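Local coordinates for protein 3-deoxy-d-manno-octulosonic-acid transferase (Acinetobacter baumannii, PDB 4BFC) that probably transfers Kdo from CMP-Kdo to a lipid A precursor in lipopolysaccharide synthesis, this C-terminal domain binding the CMP-Kdo donor, at residues F166-I169 with V170-I174. Numbering follows the deposited sequence.
Sequences FQTI and VDEFI
Q167 and D171 bridge the first turn of helix 167-175, a local i to i+4 contact just after F166, the N-cap residue. Four backbone bonds build the turns: V170 N to F166 O at 2.9 Å, then D171 N to Q167 O, E172 N to T168 O and F173 N to I169 O. Q167 NE2 donates to D171 OD2 at 3.0 Å and 171°. Q167 sends CG anti to its N (chi1 -173°) and bends at chi2, which brings the amide forward over the next turn to D171. OD2 lies nearly in the amide plane, whereas the amide nitrogen reaches it on the syn side from 30° out of the carboxylate plane. OD1 is hydrogen-bonded to Y163 OH. This helix is the crossover of a beta-alpha-beta unit between parallel strands 157-159 and 180-181, at one side of the Rossmann-like sheet expected of a GT-B glycosyltransferase donor domain. I169 and F173 run side by side on a buried face, I169 CG2 lying 3.8 Å from F173 CE2, and L148 of helix 148-152 packs on both. The carbonyl oxygen of I169 sits in the plane of the F173 ring at its edge, 3.1 Å from CD2. At the N-terminal end, E86 of the second subunit accepts hydrogen bonds from T168 N at OE2 and I169 N at OE1, its negative charge probably favoured by the helix dipole.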
loop_
_atom_site.group_PDB
_atom_site.type_symbol
_atom_site.label_atom_id
_atom_site.label_comp_id
_atom_site.label_asym_id
_atom_site.label_seq_id
_atom_site.Cartn_x
_atom_site.Cartn_y
_atom_site.Cartn_z
ATOM N N PHE A 166 1.769 14.887 0.834
ATOM C CA PHE A 166 0.699 15.878 0.836
ATOM C C PHE A 166 1.338 17.271 1.069
ATOM O O PHE A 166 0.734 18.191 1.628
ATOM C CB PHE A 166 -0.323 15.528 1.944
ATOM C CG PHE A 166 -1.149 14.335 1.604
ATOM C CD1 PHE A 166 -2.326 14.482 0.861
ATOM C CD2 PHE A 166 -0.697 13.057 1.963
ATOM C CE1 PHE A 166 -3.036 13.328 0.488
ATOM C CE2 PHE A 166 -1.401 11.905 1.548
ATOM C CZ PHE A 166 -2.617 12.072 0.860
ATOM N N GLN A 167 2.571 17.406 0.588
ATOM C CA GLN A 167 3.384 18.591 0.877
ATOM C C GLN A 167 2.646 19.875 0.466
ATOM O O GLN A 167 2.637 20.836 1.237
ATOM C CB GLN A 167 4.723 18.503 0.121
ATOM C CG GLN A 167 5.718 19.625 0.497
ATOM C CD GLN A 167 6.325 19.434 1.890
ATOM O OE1 GLN A 167 6.763 18.321 2.277
ATOM N NE2 GLN A 167 6.370 20.532 2.676
ATOM N N THR A 168 2.096 19.913 -0.764
ATOM C CA THR A 168 1.448 21.124 -1.258
ATOM C C THR A 168 0.294 21.566 -0.394
ATOM O O THR A 168 0.255 22.753 0.079
ATOM C CB THR A 168 0.969 20.941 -2.713
ATOM O OG1 THR A 168 2.079 20.532 -3.485
ATOM C CG2 THR A 168 0.474 22.301 -3.333
ATOM N N ILE A 169 -0.633 20.624 -0.178
ATOM C CA ILE A 169 -1.862 20.925 0.581
ATOM C C ILE A 169 -1.541 21.264 2.023
ATOM O O ILE A 169 -2.120 22.246 2.543
ATOM C CB ILE A 169 -2.889 19.770 0.513
ATOM C CG1 ILE A 169 -3.673 19.746 -0.805
ATOM C CG2 ILE A 169 -3.931 19.817 1.668
ATOM C CD1 ILE A 169 -4.402 18.407 -0.974
ATOM N N VAL A 170 -0.668 20.503 2.676
ATOM C CA VAL A 170 -0.338 20.806 4.101
ATOM C C VAL A 170 0.296 22.215 4.170
ATOM O O VAL A 170 -0.149 23.037 4.963
ATOM C CB VAL A 170 0.563 19.751 4.737
ATOM C CG1 VAL A 170 1.016 20.132 6.149
ATOM C CG2 VAL A 170 -0.237 18.474 4.885
ATOM N N ASP A 171 1.260 22.524 3.291
ATOM C CA ASP A 171 1.811 23.922 3.256
ATOM C C ASP A 171 0.767 25.009 3.012
ATOM O O ASP A 171 0.852 26.073 3.627
ATOM C CB ASP A 171 2.957 24.054 2.269
ATOM C CG ASP A 171 4.196 23.329 2.709
ATOM O OD1 ASP A 171 4.317 22.979 3.897
ATOM O OD2 ASP A 171 5.056 23.103 1.848
ATOM N N GLU A 172 -0.230 24.774 2.179
ATOM C CA GLU A 172 -1.294 25.781 2.004
ATOM C C GLU A 172 -1.978 26.068 3.364
ATOM O O GLU A 172 -2.337 27.212 3.688
ATOM C CB GLU A 172 -2.363 25.276 1.056
ATOM C CG GLU A 172 -2.026 25.347 -0.424
ATOM C CD GLU A 172 -2.977 24.545 -1.303
ATOM O OE1 GLU A 172 -4.005 24.009 -0.813
ATOM O OE2 GLU A 172 -2.688 24.422 -2.503
ATOM N N PHE A 173 -2.148 25.013 4.165
ATOM C CA PHE A 173 -2.762 25.150 5.469
ATOM C C PHE A 173 -1.807 25.722 6.553
ATOM O O PHE A 173 -2.251 26.497 7.407
ATOM C CB PHE A 173 -3.445 23.836 5.879
ATOM C CG PHE A 173 -4.766 23.590 5.155
ATOM C CD1 PHE A 173 -5.970 24.029 5.656
ATOM C CD2 PHE A 173 -4.784 22.858 3.972
ATOM C CE1 PHE A 173 -7.171 23.807 4.999
ATOM C CE2 PHE A 173 -5.974 22.636 3.280
ATOM C CZ PHE A 173 -7.183 23.095 3.804
ATOM N N ILE A 174 -0.513 25.424 6.487
ATOM C CA ILE A 174 0.442 26.003 7.424
ATOM C C ILE A 174 0.530 27.510 7.150
ATOM O O ILE A 174 0.580 28.309 8.106
ATOM C CB ILE A 174 1.854 25.371 7.284
ATOM C CG1 ILE A 174 1.868 23.877 7.694
ATOM C CG2 ILE A 174 2.918 26.129 8.093
ATOM C CD1 ILE A 174 3.215 23.249 7.344
#